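Local coordinates for peptidoglycan-binding domain 1 (Burkholderia, PDB 5NM7), which probably binds bacterial peptidoglycan and cleaves its glycan strands as the modular, lysozyme-like endolysin of phage AP3, at residues A[15-20]-A[60-65]; A[115-120]-A[173-178]; A[179-184]-A[212-217]. All coordinates share one frame; numbering follows the deposited sequence.

Contact 1 (A[15-20]-A[60-65]); sequences SYLQRQ and KTWSTL. With GLY (glycine), chain C.
Leu17 and Tyr16 of helix 12-23 meet the indole of Trp62 on helix 59-67, joining two helices of the peptidoglycan-binding domain. The short segments cross at 49° with their axes 11.4 Å apart, a spacing that large side chains fill.

Most of the contact is apolar. Leu17 CD1 lies over one face of the Trp62 six-membered ring, a CH-pi contact 4.1 Å from the centroid. The same methyl also presses on Leu65 CD2 at 3.4 Å, closer than usual for two methyl carbons. With its CG opposite the backbone N (chi1 177°), Leu17 swings its branch across the gap, although its CB starts along the helix flank. Gln20 packs its CB against Leu65 CG and brings its CG to the rim of the indole, near the ring plane.

Of the aromatic contacts, Tyr16 and Trp62 hold their planes within 20° of parallel but slid apart, the centroids 5.8 Å from each other, so the rings barely overlap. Trp62 NE1 donates to Lys3 O, which, with Leu17 over its face, would limit rotation of the indole.

Polar bonding lies at the start of 60-65, where a bound glycine offers its carboxylate to the first turn of the helix. Lys60 N donates to its O at 2.9 Å; Asp54 and Ile56 hold the same ligand. Its other oxygen, OXT, is gripped twice, by Thr61 N at 2.9 Å and by Thr61 OG1 at 2.8 Å.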
# COMPACT_ATOMS: atom_id res chain seq x y z
N SER A 15 14.23 -21.37 -9.77
CA SER A 15 14.50 -22.71 -9.23
C SER A 15 14.95 -22.59 -7.78
O SER A 15 14.59 -23.43 -6.98
CB SER A 15 15.47 -23.51 -10.11
OG SER A 15 16.53 -22.74 -10.50
N TYR A 16 15.71 -21.54 -7.44
CA TYR A 16 16.09 -21.27 -6.06
C TYR A 16 14.85 -21.07 -5.18
O TYR A 16 14.68 -21.71 -4.16
CB TYR A 16 17.03 -20.08 -5.96
CG TYR A 16 17.47 -19.81 -4.55
CD1 TYR A 16 18.37 -20.67 -3.90
CD2 TYR A 16 16.97 -18.73 -3.83
CE1 TYR A 16 18.77 -20.45 -2.59
CE2 TYR A 16 17.37 -18.49 -2.51
CZ TYR A 16 18.26 -19.37 -1.90
OH TYR A 16 18.66 -19.15 -0.61
N LEU A 17 13.91 -20.26 -5.66
CA LEU A 17 12.63 -20.12 -4.95
C LEU A 17 11.91 -21.45 -4.75
O LEU A 17 11.43 -21.75 -3.65
CB LEU A 17 11.70 -19.16 -5.71
CG LEU A 17 10.30 -18.96 -5.14
CD1 LEU A 17 10.34 -18.21 -3.80
CD2 LEU A 17 9.48 -18.19 -6.16
N GLN A 18 11.83 -22.25 -5.80
CA GLN A 18 11.12 -23.52 -5.75
C GLN A 18 11.77 -24.44 -4.69
O GLN A 18 11.08 -25.06 -3.87
CB GLN A 18 11.12 -24.18 -7.10
CG GLN A 18 10.23 -23.47 -8.11
CD GLN A 18 10.43 -23.91 -9.54
OE1 GLN A 18 11.53 -24.30 -9.95
NE2 GLN A 18 9.38 -23.83 -10.32
N ARG A 19 13.10 -24.49 -4.67
CA ARG A 19 13.81 -25.25 -3.62
C ARG A 19 13.50 -24.77 -2.22
O ARG A 19 13.28 -25.59 -1.31
CB ARG A 19 15.32 -25.23 -3.87
CG ARG A 19 15.68 -26.06 -5.09
CD ARG A 19 17.16 -26.38 -5.21
NE ARG A 19 17.30 -27.44 -6.21
CZ ARG A 19 17.63 -27.27 -7.49
NH1 ARG A 19 17.94 -26.07 -7.98
NH2 ARG A 19 17.68 -28.33 -8.30
N GLN A 20 13.44 -23.44 -2.03
CA GLN A 20 13.12 -22.85 -0.72
C GLN A 20 11.68 -23.19 -0.31
O GLN A 20 11.43 -23.55 0.84
CB GLN A 20 13.35 -21.34 -0.73
CG GLN A 20 14.77 -20.84 -0.90
CD GLN A 20 15.64 -21.26 0.28
OE1 GLN A 20 15.74 -20.52 1.28
NE2 GLN A 20 16.19 -22.41 0.21
N LYS A 60 9.34 -9.35 1.45
CA LYS A 60 8.76 -9.88 2.67
C LYS A 60 8.72 -11.39 2.65
O LYS A 60 9.04 -12.04 3.66
CB LYS A 60 7.35 -9.32 2.91
CG LYS A 60 7.35 -7.81 3.10
CD LYS A 60 5.94 -7.30 3.20
CE LYS A 60 5.93 -5.81 3.43
NZ LYS A 60 4.54 -5.29 3.43
N THR A 61 8.27 -11.95 1.53
CA THR A 61 8.22 -13.40 1.40
C THR A 61 9.63 -13.99 1.48
O THR A 61 9.84 -14.98 2.20
CB THR A 61 7.52 -13.83 0.13
OG1 THR A 61 6.17 -13.33 0.17
CG2 THR A 61 7.41 -15.33 0.04
N TRP A 62 10.57 -13.38 0.77
CA TRP A 62 11.96 -13.84 0.80
C TRP A 62 12.54 -13.86 2.22
O TRP A 62 13.22 -14.82 2.61
CB TRP A 62 12.86 -13.01 -0.10
CG TRP A 62 12.81 -13.42 -1.52
CD1 TRP A 62 12.41 -12.67 -2.57
CD2 TRP A 62 13.19 -14.69 -2.06
NE1 TRP A 62 12.52 -13.38 -3.73
CE2 TRP A 62 13.02 -14.63 -3.45
CE3 TRP A 62 13.70 -15.86 -1.49
CZ2 TRP A 62 13.29 -15.69 -4.29
CZ3 TRP A 62 13.99 -16.92 -2.31
CH2 TRP A 62 13.78 -16.84 -3.70
N SER A 63 12.26 -12.81 2.99
CA SER A 63 12.71 -12.76 4.36
C SER A 63 12.18 -13.94 5.20
O SER A 63 12.94 -14.56 5.94
CB SER A 63 12.39 -11.39 5.00
OG SER A 63 12.73 -11.43 6.36
N THR A 64 10.90 -14.26 5.08
CA THR A 64 10.34 -15.39 5.83
C THR A 64 10.83 -16.71 5.29
O THR A 64 11.14 -17.65 6.03
CB THR A 64 8.81 -15.35 5.85
OG1 THR A 64 8.43 -14.06 6.35
CG2 THR A 64 8.26 -16.43 6.76
N LEU A 65 10.94 -16.75 3.98
CA LEU A 65 11.26 -17.99 3.34
C LEU A 65 12.74 -18.38 3.55
O LEU A 65 13.06 -19.59 3.67
CB LEU A 65 10.90 -17.84 1.87
CG LEU A 65 10.90 -19.07 1.02
CD1 LEU A 65 9.96 -20.13 1.56
CD2 LEU A 65 10.51 -18.63 -0.38
N GLY C . 4.13 -10.27 -1.55
CA GLY C . 5.10 -9.13 -1.45
C GLY C . 6.38 -9.47 -0.69
O GLY C . 7.10 -8.55 -0.29
OXT GLY C . 6.71 -10.67 -0.52

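Contact 2 (A[115-120]-A[173-178]); sequences ILYERH and LEATSW
A chi1 of 56° wedges Ile115 CG1 between its own backbone N and carbonyl carbon and leaves CG2 to face Trp178, whose indole is swung beside its backbone N (chi1 -63°). Ile115 CG2 therefore sits over one face of the six-membered ring, 3.6 Å from the centroid. Thr176 CG2 covers part of the same face, and the indole edge is held in turn: Trp178 NE1 donates almost straight, at 171°, to Leu173 O, which lies close to the ring plane. Leu173 O also accepts from Thr176 N.

These residues belong to an antiparallel strand pair, 115-117 with 176-178, in the small sheet of the lysozyme-like domain. Leu116 and Ser177 form the hydrogen-bonded pair, with Ser177 N to Leu116 O at 2.9 Å and the return bond from Leu116 N to Ser177 O longer, at 3.2 Å. The non-hydrogen-bonded pairs on either side place Ile115, Tyr117, Thr176 and Trp178 on one face; helix 156-167 covers the first three, and helix 196-205 packs on Trp178. Thr176 OG1 meets the edge of the Tyr117 ring at CD2, 3.4 Å away, while its own bond goes to Ala172 O.

Past the strand, Glu118 N donates a hydrogen bond to Ala175 O at 2.8 Å, nearly along the C=O axis. Glu118 is the N-cap residue of helix 119-128. Its side chain bends back, and one water donates both to Glu118 OE2, at 2.6 Å, and to Ser177 OG. With Tyr151 OH bonded to OE1, both carboxylate oxygens have partners, which would limit rotation of the carboxylate and tie it through water to Ser177.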
# COMPACT_ATOMS: atom_id res chain seq x y z
N ILE A 115 6.27 8.29 3.01
CA ILE A 115 5.56 9.58 2.90
C ILE A 115 5.84 10.25 1.60
O ILE A 115 6.83 9.98 0.92
CB ILE A 115 5.92 10.56 4.06
CG1 ILE A 115 7.43 10.79 4.13
CG2 ILE A 115 5.39 10.06 5.37
CD1 ILE A 115 7.80 12.03 4.87
N LEU A 116 4.94 11.18 1.25
CA LEU A 116 5.20 12.14 0.19
C LEU A 116 4.61 13.45 0.62
O LEU A 116 3.41 13.55 0.92
CB LEU A 116 4.61 11.71 -1.16
CG LEU A 116 5.14 12.46 -2.38
CD1 LEU A 116 6.59 12.08 -2.65
CD2 LEU A 116 4.29 12.14 -3.61
N TYR A 117 5.47 14.46 0.72
CA TYR A 117 5.05 15.78 1.14
C TYR A 117 4.60 16.61 -0.08
O TYR A 117 5.25 16.55 -1.13
CB TYR A 117 6.22 16.45 1.88
CG TYR A 117 5.97 17.91 2.14
CD1 TYR A 117 6.51 18.86 1.31
CD2 TYR A 117 5.15 18.32 3.20
CE1 TYR A 117 6.27 20.20 1.50
CE2 TYR A 117 4.90 19.66 3.40
CZ TYR A 117 5.48 20.59 2.55
OH TYR A 117 5.24 21.94 2.72
N GLU A 118 3.46 17.29 0.06
CA GLU A 118 2.77 17.97 -1.04
C GLU A 118 2.72 19.48 -0.76
O GLU A 118 1.86 19.96 0.00
CB GLU A 118 1.35 17.44 -1.19
CG GLU A 118 1.24 15.94 -1.50
CD GLU A 118 1.59 15.59 -2.93
OE1 GLU A 118 1.95 16.49 -3.69
OE2 GLU A 118 1.48 14.40 -3.28
N ARG A 119 3.66 20.20 -1.36
CA ARG A 119 3.84 21.62 -1.12
C ARG A 119 2.63 22.46 -1.51
O ARG A 119 2.39 23.51 -0.90
CB ARG A 119 5.07 22.14 -1.84
CG ARG A 119 5.00 22.07 -3.34
CD ARG A 119 6.27 22.59 -3.94
NE ARG A 119 6.20 22.60 -5.38
CZ ARG A 119 7.25 22.73 -6.19
NH1 ARG A 119 8.48 22.92 -5.70
NH2 ARG A 119 7.05 22.67 -7.50
N HIS A 120 1.90 22.00 -2.52
CA HIS A 120 0.65 22.69 -2.92
C HIS A 120 -0.49 22.49 -1.92
O HIS A 120 -1.32 23.39 -1.75
CB HIS A 120 0.27 22.34 -4.36
CG HIS A 120 -0.30 20.98 -4.53
ND1 HIS A 120 0.46 19.83 -4.42
CD2 HIS A 120 -1.56 20.58 -4.80
CE1 HIS A 120 -0.32 18.78 -4.60
NE2 HIS A 120 -1.54 19.21 -4.87
N LEU A 173 1.95 17.98 8.42
CA LEU A 173 1.48 16.58 8.51
C LEU A 173 0.23 16.40 7.68
O LEU A 173 0.08 15.39 7.00
CB LEU A 173 1.23 16.17 9.94
CG LEU A 173 2.44 16.24 10.91
CD1 LEU A 173 1.99 15.95 12.33
CD2 LEU A 173 3.59 15.33 10.53
N GLU A 174 -0.65 17.39 7.72
CA GLU A 174 -1.85 17.40 6.85
C GLU A 174 -1.55 17.40 5.35
O GLU A 174 -2.31 16.81 4.56
CB GLU A 174 -2.75 18.60 7.24
CG GLU A 174 -3.43 18.42 8.58
CD GLU A 174 -4.30 19.61 8.97
OE1 GLU A 174 -4.16 20.67 8.35
OE2 GLU A 174 -5.13 19.43 9.86
N ALA A 175 -0.44 18.03 4.94
CA ALA A 175 0.01 18.13 3.58
C ALA A 175 0.92 16.96 3.17
O ALA A 175 1.58 17.05 2.12
CB ALA A 175 0.78 19.41 3.40
N THR A 176 0.93 15.89 3.95
CA THR A 176 1.77 14.74 3.63
C THR A 176 0.88 13.51 3.48
O THR A 176 -0.10 13.37 4.21
CB THR A 176 2.81 14.55 4.74
OG1 THR A 176 3.61 15.73 4.79
CG2 THR A 176 3.71 13.35 4.45
N SER A 177 1.23 12.64 2.54
CA SER A 177 0.57 11.32 2.45
C SER A 177 1.33 10.25 3.18
O SER A 177 2.57 10.21 3.13
CB SER A 177 0.39 10.91 0.98
OG SER A 177 1.60 11.03 0.26
N TRP A 178 0.62 9.32 3.81
CA TRP A 178 1.22 8.39 4.77
C TRP A 178 0.93 6.97 4.48
O TRP A 178 -0.20 6.59 4.19
CB TRP A 178 0.66 8.69 6.16
CG TRP A 178 1.03 10.05 6.60
CD1 TRP A 178 0.38 11.22 6.33
CD2 TRP A 178 2.17 10.40 7.35
NE1 TRP A 178 1.05 12.27 6.85
CE2 TRP A 178 2.17 11.80 7.47
CE3 TRP A 178 3.22 9.66 7.91
CZ2 TRP A 178 3.15 12.49 8.18
CZ3 TRP A 178 4.19 10.35 8.59
CH2 TRP A 178 4.16 11.74 8.71
O HOH W 1 0.69 12.17 -2.22

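Contact 3 (A[179-184]-A[212-217]); sequences GAFQIM and EAFVRF. With GLY (glycine), chain E.
Phe181 comes within 6.2 Å of Phe214, CA to CA, where a type I turn from Gly179 to Gln182 approaches the flank of helix 207-219. Gly179 has a positive phi of 76°, and its carbonyl oxygen takes two bonds from Gln182: the turn bond from the backbone N and a nearly straight one from NE2 at 2.8 Å. The latter lies in the carbonyl plane, on a lone pair, and holds the Gln182 amide against the turn.

Across the contact the Phe181 and Phe214 rings meet obliquely, planes at 32° and centroids 4.6 Å apart. Phe214 CB stands over the Phe181 face, a CH-pi contact, and the closest ring carbons are Phe181 CD1 and Phe214 CD1, at 3.6 Å.

Gln182 and Ile183 both face Trp178 in a G1 beta bulge, through which the turn passes into the edge strand of the lysozyme-like domain's three-stranded sheet. Ile183 points toward the helix: its CG1 touches Ala213 CB at 4.1 Å, and CD1 reaches on to Phe217 CG at 4.0 Å. Asn98 and Val97 of helix 91-101 also line this phenylalanine cluster.

On the side of the helix turned from the sheet, Arg216 NE makes a salt bridge with Glu212 OE2, meeting the carboxylate on its anti side. Glu212 OE1 is shared between Arg86 and a bound glycine, whose N donates to it at 2.8 Å.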
# COMPACT_ATOMS: atom_id res chain seq x y z
N GLY A 179 1.97 6.15 4.59
CA GLY A 179 1.86 4.71 4.63
C GLY A 179 1.57 4.08 3.27
O GLY A 179 1.69 4.71 2.23
N ALA A 180 1.24 2.79 3.35
CA ALA A 180 1.16 1.91 2.20
C ALA A 180 0.12 2.39 1.20
O ALA A 180 0.30 2.20 -0.01
CB ALA A 180 0.80 0.50 2.65
N PHE A 181 -0.94 3.07 1.69
CA PHE A 181 -1.98 3.64 0.80
C PHE A 181 -1.92 5.13 0.59
O PHE A 181 -2.78 5.71 -0.04
CB PHE A 181 -3.36 3.19 1.31
CG PHE A 181 -3.54 1.73 1.21
CD1 PHE A 181 -3.98 1.13 0.03
CD2 PHE A 181 -3.17 0.91 2.24
CE1 PHE A 181 -4.08 -0.23 -0.07
CE2 PHE A 181 -3.31 -0.45 2.14
CZ PHE A 181 -3.73 -1.03 0.97
N GLN A 182 -0.88 5.78 1.12
CA GLN A 182 -0.61 7.18 0.87
C GLN A 182 -1.84 8.06 1.11
O GLN A 182 -2.28 8.82 0.23
CB GLN A 182 0.02 7.35 -0.51
CG GLN A 182 1.43 6.79 -0.56
CD GLN A 182 2.40 7.64 0.24
OE1 GLN A 182 2.77 8.72 -0.20
NE2 GLN A 182 2.77 7.19 1.42
N ILE A 183 -2.41 7.89 2.30
CA ILE A 183 -3.57 8.69 2.71
C ILE A 183 -3.08 10.06 3.15
O ILE A 183 -2.16 10.16 4.00
CB ILE A 183 -4.38 7.98 3.78
CG1 ILE A 183 -4.83 6.59 3.31
CG2 ILE A 183 -5.57 8.84 4.21
CD1 ILE A 183 -5.68 6.56 2.06
N MET A 184 -3.67 11.12 2.58
CA MET A 184 -3.32 12.47 2.99
C MET A 184 -3.71 12.75 4.43
O MET A 184 -4.82 12.46 4.87
CB MET A 184 -3.93 13.49 2.08
CG MET A 184 -3.39 13.49 0.66
SD MET A 184 -1.65 13.93 0.54
CE MET A 184 -1.56 15.54 1.30
N GLU A 212 -6.04 0.56 7.83
CA GLU A 212 -7.23 1.09 8.53
C GLU A 212 -7.55 2.48 8.03
O GLU A 212 -8.71 2.81 7.83
CB GLU A 212 -7.05 1.05 10.06
CG GLU A 212 -8.14 1.73 10.90
CD GLU A 212 -9.52 1.14 10.75
OE1 GLU A 212 -9.72 0.01 10.23
OE2 GLU A 212 -10.50 1.84 11.13
N ALA A 213 -6.51 3.31 7.79
CA ALA A 213 -6.71 4.61 7.21
C ALA A 213 -7.35 4.53 5.85
O ALA A 213 -8.32 5.29 5.54
CB ALA A 213 -5.44 5.42 7.14
N PHE A 214 -6.85 3.62 5.04
CA PHE A 214 -7.48 3.38 3.72
C PHE A 214 -8.94 2.97 3.86
O PHE A 214 -9.79 3.51 3.16
CB PHE A 214 -6.69 2.34 2.91
CG PHE A 214 -7.41 1.82 1.69
CD1 PHE A 214 -7.31 2.48 0.48
CD2 PHE A 214 -8.18 0.68 1.76
CE1 PHE A 214 -7.97 2.02 -0.63
CE2 PHE A 214 -8.86 0.22 0.64
CZ PHE A 214 -8.73 0.89 -0.55
N VAL A 215 -9.22 2.03 4.75
CA VAL A 215 -10.60 1.58 4.98
C VAL A 215 -11.48 2.77 5.34
O VAL A 215 -12.56 2.98 4.77
CB VAL A 215 -10.65 0.50 6.06
CG1 VAL A 215 -12.06 0.25 6.55
CG2 VAL A 215 -10.04 -0.79 5.52
N ARG A 216 -11.02 3.57 6.30
CA ARG A 216 -11.80 4.76 6.70
C ARG A 216 -11.99 5.74 5.55
O ARG A 216 -13.07 6.33 5.42
CB ARG A 216 -11.19 5.45 7.91
CG ARG A 216 -11.18 4.57 9.16
CD ARG A 216 -10.44 5.32 10.25
NE ARG A 216 -10.31 4.56 11.49
CZ ARG A 216 -10.07 5.09 12.69
NH1 ARG A 216 -9.96 6.41 12.85
NH2 ARG A 216 -9.94 4.29 13.76
N PHE A 217 -10.95 5.92 4.74
CA PHE A 217 -10.95 6.81 3.60
C PHE A 217 -12.03 6.41 2.61
O PHE A 217 -12.81 7.25 2.15
CB PHE A 217 -9.60 6.82 2.92
CG PHE A 217 -9.52 7.70 1.73
CD1 PHE A 217 -9.54 7.14 0.46
CD2 PHE A 217 -9.35 9.07 1.84
CE1 PHE A 217 -9.43 7.96 -0.64
CE2 PHE A 217 -9.24 9.90 0.74
CZ PHE A 217 -9.28 9.33 -0.53
N GLY E . -9.43 -2.56 9.14
CA GLY E . -8.11 -2.79 8.45
C GLY E . -7.03 -3.17 9.43
O GLY E . -7.35 -3.28 10.61
OXT GLY E . -5.84 -3.40 9.10

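Contacts 2 and 3 are consecutive parts of one lysozyme-like core, their centres about 13 Å apart. Strand 176-178 lies between 115-117 and 183-184, and Trp178 N probably bonds to Ile183 O at 2.9 Å. Ser177 OG, which takes the water of contact 2, also lies 2.6 Å from Gln182 OE1, a probable hydrogen bond to the turn of contact 3. Contact 1 stands apart in the peptidoglycan-binding domain: its centre is about 35 Å from that of contact 2 and about 29 Å from that of contact 3, whose nearest atoms come within about 7 Å without touching. Contact 1 borders two glycine pockets, through Gln18 and through Lys60 and Thr61; contact 3 borders a third through Glu212.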